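Local coordinates for capsid (PDB 4RDK), which probably builds the capsid of a human norovirus, this piece being its protruding domain, whose bound fucose and galactose are consistent with attachment to host glycans, at residues 34-39 and 213-218; 82-87 and 154-159; 136-141 and 150-155. All coordinates share one frame; numbering follows the deposited sequence.

Interaction 1 (34-39 and 213-218); sequences DGMMVS and AIVYFT
The carbonyl oxygen of Thr218 takes two backbone donors at once: Asp34 N gives it a bond of 2.9 Å, while Gly35 N adds a weak one, longer and strongly bent. Asp34 and Gly35 thus both face Thr218, a classic beta bulge. Asp34 OD1 also lies close to Thr218 O, two acceptors that do not bond; a water links OD1 to Thr218 OG1 instead, and OD2 is held by Thr220. OG1 meets a second water, which gives Met36 O a weak bond. The strands run antiparallel: Thr218 N bonds to Gly35 O and, past the bulge, Tyr216 N to Met37 O at 2.8 Å. The pairing joins strand 35-37 to strand 213-220 in the sheet that, as in other noroviruses, probably belongs to the P1 part of the protruding domain. On one face of this sheet Met36 lies alongside Phe217, its CG 3.9 Å from ring atom CD1; its sulfur, in an oblique Met-aromatic contact, is 5.1 Å from the ring centroid and also touches Val215 CG1. On the other, Met37 starts with CG wedged between its own N and carbonyl carbon (chi1 71°), and from there the chain crosses Thr218 nearly at a right angle, SD lying 3.5 Å from Thr218 CG2. The Tyr216 ring reaches along the neighbouring backbone, its edge near Met37 O and Val38 CA, while Ile214 CG2 sits over the rim of one face. At its far end a water lies in the ring plane, 2.7 Å from Tyr216 OH, and donates to Ser39 OG, which also bonds to Asp41 O.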
# COMPACT_ATOMS: atom_id res chain seq x y z
N ASP B 34 -6.45 8.32 10.10
CA ASP B 34 -7.30 8.27 11.29
C ASP B 34 -7.62 9.65 11.85
O ASP B 34 -8.09 9.79 12.98
CB ASP B 34 -6.69 7.35 12.35
CG ASP B 34 -5.43 7.92 12.97
OD1 ASP B 34 -4.93 8.93 12.47
OD2 ASP B 34 -4.96 7.35 13.98
N GLY B 35 -7.40 10.68 11.04
CA GLY B 35 -7.76 12.03 11.45
C GLY B 35 -7.42 13.09 10.43
O GLY B 35 -6.77 12.82 9.41
N MET B 36 -7.91 14.30 10.68
CA MET B 36 -7.49 15.51 9.98
C MET B 36 -7.02 16.50 11.03
O MET B 36 -7.45 16.44 12.18
CB MET B 36 -8.66 16.13 9.21
CG MET B 36 -9.08 15.39 7.96
SD MET B 36 -10.40 16.28 7.12
CE MET B 36 -11.86 15.62 7.93
N MET B 37 -6.15 17.42 10.62
CA MET B 37 -5.67 18.47 11.52
C MET B 37 -5.26 19.68 10.72
O MET B 37 -5.05 19.59 9.51
CB MET B 37 -4.46 17.98 12.32
CG MET B 37 -3.20 17.82 11.47
SD MET B 37 -1.70 17.36 12.37
CE MET B 37 -1.22 18.94 13.09
N VAL B 38 -5.15 20.82 11.40
CA VAL B 38 -4.44 21.97 10.86
C VAL B 38 -3.17 22.15 11.68
O VAL B 38 -3.10 21.70 12.82
CB VAL B 38 -5.29 23.26 10.91
CG1 VAL B 38 -6.51 23.12 10.00
CG2 VAL B 38 -5.71 23.57 12.34
N SER B 39 -2.15 22.77 11.10
CA SER B 39 -0.88 22.89 11.80
C SER B 39 -0.95 23.87 12.96
O SER B 39 -1.71 24.84 12.92
CB SER B 39 0.26 23.25 10.84
OG SER B 39 -0.01 24.45 10.14
N ALA B 213 -6.74 27.51 6.23
CA ALA B 213 -5.62 26.75 6.74
C ALA B 213 -5.53 25.46 5.94
O ALA B 213 -6.55 24.87 5.59
CB ALA B 213 -5.82 26.43 8.21
N ILE B 214 -4.30 25.03 5.66
CA ILE B 214 -4.08 23.76 4.98
C ILE B 214 -4.58 22.61 5.85
O ILE B 214 -4.35 22.59 7.06
CB ILE B 214 -2.57 23.57 4.67
CG1 ILE B 214 -2.10 24.67 3.72
CG2 ILE B 214 -2.30 22.16 4.11
CD1 ILE B 214 -0.61 24.68 3.47
N VAL B 215 -5.27 21.67 5.23
CA VAL B 215 -5.73 20.48 5.93
C VAL B 215 -4.71 19.36 5.78
O VAL B 215 -4.27 19.04 4.68
CB VAL B 215 -7.07 19.98 5.35
CG1 VAL B 215 -7.47 18.65 5.99
CG2 VAL B 215 -8.16 21.03 5.56
N TYR B 216 -4.34 18.75 6.91
CA TYR B 216 -3.46 17.60 6.89
C TYR B 216 -4.21 16.35 7.28
O TYR B 216 -5.00 16.36 8.22
CB TYR B 216 -2.27 17.82 7.84
CG TYR B 216 -1.44 19.01 7.44
CD1 TYR B 216 -0.44 18.88 6.49
CD2 TYR B 216 -1.66 20.27 7.99
CE1 TYR B 216 0.32 19.96 6.09
CE2 TYR B 216 -0.90 21.36 7.62
CZ TYR B 216 0.09 21.20 6.66
OH TYR B 216 0.86 22.27 6.26
N PHE B 217 -3.98 15.28 6.52
CA PHE B 217 -4.53 13.99 6.84
C PHE B 217 -3.50 13.25 7.68
O PHE B 217 -2.33 13.21 7.32
CB PHE B 217 -4.87 13.24 5.55
CG PHE B 217 -5.81 14.02 4.67
CD1 PHE B 217 -7.18 13.93 4.85
CD2 PHE B 217 -5.32 14.91 3.72
CE1 PHE B 217 -8.06 14.67 4.07
CE2 PHE B 217 -6.19 15.66 2.94
CZ PHE B 217 -7.56 15.54 3.12
N THR B 218 -3.93 12.69 8.81
CA THR B 218 -2.97 12.11 9.74
C THR B 218 -3.16 10.63 9.93
O THR B 218 -4.26 10.11 9.74
CB THR B 218 -3.05 12.79 11.13
OG1 THR B 218 -4.35 12.57 11.71
CG2 THR B 218 -2.81 14.28 11.01
O HOH W 1 -3.72 10.71 13.70
O HOH W 2 -5.28 14.31 13.67
O HOH W 3 -2.88 24.15 8.69
O HOH W 4 0.32 24.62 7.41

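Interaction 2 (82-87 and 154-159); sequences GNYGVN and LEDNNE
Tyr84 and Asp156 cross obliquely, with phenol ring and carboxylate planes turned 45° from one another and Asp156 OD2 3.4 Å from ring carbon CE2. They lie where strand 83-89 parts from the chain leaving strand 151-154, two neighbours in the antiparallel sheet that, as in other noroviruses, probably builds the P2 barrel at the outer end of the protruding domain. Asp156 holds CG anti to its backbone N (chi1 -174°), which carries the carboxylate across to the ring. OD2 then accepts from two waters: one also donates to Gly82 O, the other reaches Tyr84 OH over a long 3.3 Å. The hydroxyl has a further partner in Asp161, so the ring is held through its hydroxyl while the carboxylate leans obliquely against CE2. OD1 serves the loop itself, taking Asn158 N in an Asx turn; a second Asx turn follows directly, Glu159 N bonding to Asn157 OD1. On the buried side Leu154 packs against strand 83-89, its CG 3.8 Å from Gly85 CA, and both methyls meet Val86 CG2, with CD2 and CD1 each 3.8 Å away, the two side chains slanting past one another. Ile77 and Leu160 pack round the same leucine. Of the backbone atoms here, Leu154 N bonds to Tyr84 O at 2.9 Å. The strands are already separating at this pair: where the return bond might lie, a water accepts from Tyr84 N and donates to Leu154 O at 2.7 Å.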
# COMPACT_ATOMS: atom_id res chain seq x y z
N GLY B 82 34.66 -0.55 5.01
CA GLY B 82 33.96 -0.45 6.28
C GLY B 82 32.81 0.54 6.29
O GLY B 82 32.11 0.68 7.29
N ASN B 83 32.63 1.25 5.18
CA ASN B 83 31.46 2.11 5.02
C ASN B 83 30.40 1.37 4.21
O ASN B 83 30.61 1.06 3.05
CB ASN B 83 31.82 3.41 4.32
CG ASN B 83 32.93 4.17 5.03
OD1 ASN B 83 32.70 4.78 6.07
ND2 ASN B 83 34.14 4.13 4.47
N TYR B 84 29.26 1.09 4.84
CA TYR B 84 28.20 0.36 4.18
C TYR B 84 27.19 1.32 3.58
O TYR B 84 27.03 2.44 4.05
CB TYR B 84 27.49 -0.59 5.16
CG TYR B 84 28.38 -1.68 5.71
CD1 TYR B 84 28.35 -2.96 5.17
CD2 TYR B 84 29.26 -1.43 6.75
CE1 TYR B 84 29.17 -3.97 5.66
CE2 TYR B 84 30.07 -2.41 7.25
CZ TYR B 84 30.03 -3.68 6.71
OH TYR B 84 30.85 -4.65 7.22
N GLY B 85 26.51 0.88 2.53
CA GLY B 85 25.54 1.72 1.87
C GLY B 85 24.69 0.93 0.91
O GLY B 85 24.86 -0.29 0.77
N VAL B 86 23.76 1.62 0.26
CA VAL B 86 22.94 1.01 -0.79
C VAL B 86 23.09 1.83 -2.06
O VAL B 86 22.98 3.06 -2.04
CB VAL B 86 21.45 0.95 -0.39
CG1 VAL B 86 20.60 0.48 -1.57
CG2 VAL B 86 21.25 0.02 0.79
N ASN B 87 23.36 1.14 -3.17
CA ASN B 87 23.29 1.75 -4.49
C ASN B 87 21.85 1.59 -4.95
O ASN B 87 21.41 0.48 -5.22
CB ASN B 87 24.26 1.07 -5.45
CG ASN B 87 25.69 1.47 -5.21
OD1 ASN B 87 25.98 2.65 -5.00
ND2 ASN B 87 26.60 0.50 -5.22
N LEU B 154 24.40 3.21 5.13
CA LEU B 154 23.76 2.36 6.14
C LEU B 154 24.59 2.39 7.41
O LEU B 154 25.82 2.31 7.35
CB LEU B 154 23.67 0.91 5.67
CG LEU B 154 22.95 0.59 4.37
CD1 LEU B 154 22.73 -0.91 4.22
CD2 LEU B 154 21.64 1.33 4.30
N GLU B 155 23.94 2.50 8.56
CA GLU B 155 24.67 2.40 9.82
C GLU B 155 25.07 0.95 10.05
O GLU B 155 24.25 0.05 9.94
CB GLU B 155 23.83 2.93 10.98
CG GLU B 155 23.50 4.41 10.85
CD GLU B 155 24.75 5.27 10.79
OE1 GLU B 155 25.55 5.23 11.75
OE2 GLU B 155 24.93 5.98 9.78
N ASP B 156 26.34 0.72 10.36
CA ASP B 156 26.81 -0.65 10.54
C ASP B 156 26.29 -1.22 11.85
O ASP B 156 26.65 -0.74 12.93
CB ASP B 156 28.34 -0.70 10.49
CG ASP B 156 28.88 -2.12 10.53
OD1 ASP B 156 28.08 -3.08 10.47
OD2 ASP B 156 30.11 -2.27 10.61
N ASN B 157 25.44 -2.24 11.75
CA ASN B 157 24.89 -2.91 12.92
C ASN B 157 25.49 -4.31 13.11
O ASN B 157 24.95 -5.12 13.87
CB ASN B 157 23.36 -2.99 12.84
CG ASN B 157 22.89 -3.79 11.65
OD1 ASN B 157 23.69 -4.38 10.92
ND2 ASN B 157 21.57 -3.81 11.43
N ASN B 158 26.60 -4.56 12.42
CA ASN B 158 27.33 -5.82 12.55
C ASN B 158 26.61 -7.00 11.92
O ASN B 158 27.03 -8.15 12.08
CB ASN B 158 27.64 -6.11 14.03
CG ASN B 158 28.86 -6.99 14.21
OD1 ASN B 158 28.83 -7.99 14.93
ND2 ASN B 158 29.95 -6.62 13.55
N GLU B 159 25.52 -6.72 11.20
CA GLU B 159 24.71 -7.78 10.61
C GLU B 159 24.44 -7.54 9.13
O GLU B 159 23.41 -7.98 8.60
CB GLU B 159 23.37 -7.90 11.36
CG GLU B 159 23.51 -8.31 12.82
CD GLU B 159 24.02 -9.72 12.99
OE1 GLU B 159 23.84 -10.53 12.05
OE2 GLU B 159 24.61 -10.02 14.05
O HOH W 5 31.70 0.09 9.99
O HOH W 6 28.54 2.30 7.37
O HOH W 7 31.34 -4.62 10.49

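Interaction 3 (136-141 and 150-155); sequences VVIHSY and GTVKLE
Ile138 and Leu154 lie side by side on the inner face, pointing the same way, with Ile138 CG1 only 3.5 Å from Leu154 CD2, closer than usual for two carbons. Strand 133-139, at one edge of an antiparallel sheet, meets 151-154, next to the last strand at the other, and their meeting curls the sheet toward a closed barrel, as in the P2 part of other norovirus protruding domains. Val136 CG2 tightens this side further, 3.7 Å from Leu154 CB. Backbone closure is sparse: Glu155 N bonds to Val137 O at 2.9 Å, nearly straight (173°), and on either side of this bond waters fill in. One accepts from Val137 N and donates to Glu155 O; others lie between the backbone of His139 and Lys153 O, where the strands have diverged. The outer side is more open, and there Glu155 bends at chi2 (-59°) to fold back over the His139 ring. Its carboxylate stacks almost parallel to the imidazole, 12° between the planes, while CG makes a CH-pi contact 3.9 Å from the ring centroid. Tyr141 OH, bonded to Asp114, lies over the centre of the opposite face, so the imidazole is sandwiched. The neighbouring Val137 side chain comes within about 4 Å of a bound fucose. Where carboxylate and ring overlap, Glu155 CD lies 3.3 Å from His139 CE1.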
# COMPACT_ATOMS: atom_id res chain seq x y z
N VAL B 136 18.17 -2.37 9.37
CA VAL B 136 19.28 -1.44 9.34
C VAL B 136 18.76 -0.02 9.58
O VAL B 136 17.60 0.28 9.28
CB VAL B 136 20.03 -1.50 7.98
CG1 VAL B 136 19.15 -0.95 6.86
CG2 VAL B 136 21.36 -0.76 8.06
N VAL B 137 19.61 0.83 10.13
CA VAL B 137 19.28 2.24 10.30
C VAL B 137 19.89 3.08 9.18
O VAL B 137 21.05 2.89 8.81
CB VAL B 137 19.77 2.78 11.66
CG1 VAL B 137 19.43 4.26 11.80
CG2 VAL B 137 19.17 1.96 12.79
N ILE B 138 19.10 4.01 8.65
CA ILE B 138 19.60 4.95 7.66
C ILE B 138 19.35 6.37 8.14
O ILE B 138 18.22 6.75 8.41
CB ILE B 138 18.92 4.74 6.29
CG1 ILE B 138 19.20 3.32 5.76
CG2 ILE B 138 19.40 5.79 5.29
CD1 ILE B 138 18.53 3.01 4.44
N HIS B 139 20.42 7.16 8.24
CA HIS B 139 20.28 8.59 8.58
C HIS B 139 19.84 9.38 7.37
O HIS B 139 20.50 9.32 6.33
CB HIS B 139 21.62 9.16 9.02
CG HIS B 139 22.15 8.57 10.29
ND1 HIS B 139 23.44 8.78 10.73
CD2 HIS B 139 21.56 7.77 11.22
CE1 HIS B 139 23.61 8.15 11.87
NE2 HIS B 139 22.49 7.53 12.19
N SER B 140 18.75 10.14 7.49
CA SER B 140 18.37 11.05 6.40
C SER B 140 19.03 12.41 6.60
O SER B 140 18.38 13.46 6.59
CB SER B 140 16.84 11.16 6.27
OG SER B 140 16.22 11.57 7.47
N TYR B 141 20.34 12.37 6.77
CA TYR B 141 21.16 13.56 6.95
C TYR B 141 22.62 13.24 6.69
O TYR B 141 22.99 12.07 6.58
CB TYR B 141 20.97 14.16 8.35
CG TYR B 141 21.12 13.19 9.51
CD1 TYR B 141 22.34 13.03 10.16
CD2 TYR B 141 20.02 12.47 9.98
CE1 TYR B 141 22.47 12.16 11.24
CE2 TYR B 141 20.14 11.60 11.05
CZ TYR B 141 21.36 11.45 11.68
OH TYR B 141 21.47 10.59 12.74
N GLY B 150 21.91 8.65 -5.97
CA GLY B 150 21.76 7.20 -6.01
C GLY B 150 22.39 6.40 -4.89
O GLY B 150 22.47 5.17 -4.99
N THR B 151 22.83 7.06 -3.82
CA THR B 151 23.46 6.34 -2.72
C THR B 151 23.03 6.85 -1.35
O THR B 151 22.82 8.05 -1.16
CB THR B 151 25.02 6.37 -2.79
OG1 THR B 151 25.49 7.72 -2.66
CG2 THR B 151 25.52 5.80 -4.12
N VAL B 152 22.90 5.93 -0.40
CA VAL B 152 22.70 6.29 1.00
C VAL B 152 23.59 5.42 1.88
O VAL B 152 23.83 4.24 1.57
CB VAL B 152 21.23 6.14 1.46
CG1 VAL B 152 20.34 7.12 0.69
CG2 VAL B 152 20.76 4.71 1.28
N LYS B 153 24.10 6.00 2.96
CA LYS B 153 24.88 5.26 3.94
C LYS B 153 23.98 4.44 4.87
O LYS B 153 22.93 4.92 5.31
CB LYS B 153 25.74 6.22 4.76
CG LYS B 153 26.49 5.54 5.89
CD LYS B 153 27.34 6.52 6.67
CE LYS B 153 28.08 5.81 7.79
NZ LYS B 153 29.02 6.70 8.52
N LEU B 154 24.40 3.21 5.13
CA LEU B 154 23.76 2.36 6.14
C LEU B 154 24.59 2.39 7.41
O LEU B 154 25.82 2.31 7.35
CB LEU B 154 23.67 0.91 5.67
CG LEU B 154 22.95 0.59 4.37
CD1 LEU B 154 22.73 -0.91 4.22
CD2 LEU B 154 21.64 1.33 4.30
N GLU B 155 23.94 2.50 8.56
CA GLU B 155 24.67 2.40 9.82
C GLU B 155 25.07 0.95 10.05
O GLU B 155 24.25 0.05 9.94
CB GLU B 155 23.83 2.93 10.98
CG GLU B 155 23.50 4.41 10.85
CD GLU B 155 24.75 5.27 10.79
OE1 GLU B 155 25.55 5.23 11.75
OE2 GLU B 155 24.93 5.98 9.78
O HOH W 8 21.96 -0.13 11.42
O HOH W 9 22.43 7.87 4.95
O HOH W 10 23.03 6.30 7.82

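Overall arrangement
Interactions 2 and 3 meet on the same piece of chain, sharing Leu154 and Glu155, with centres about 8 Å apart; Leu154 is buried in both, probably on the inner side of a barrel, and Val86 N probably bonds to Val152 O between them. Interaction 1 belongs to another sheet, its centre about 29 Å from that of interaction 3 and 37 Å from that of interaction 2, across the chain's centre; the other two are nested within the loop it closes. It is largely buried, with bulged but near-continuous backbone pairing and sulfur-rich packing. Interactions 2 and 3 have one backbone bond each, then waters and carboxylate-ring contacts toward the surface, and only interaction 3 borders bound sugar.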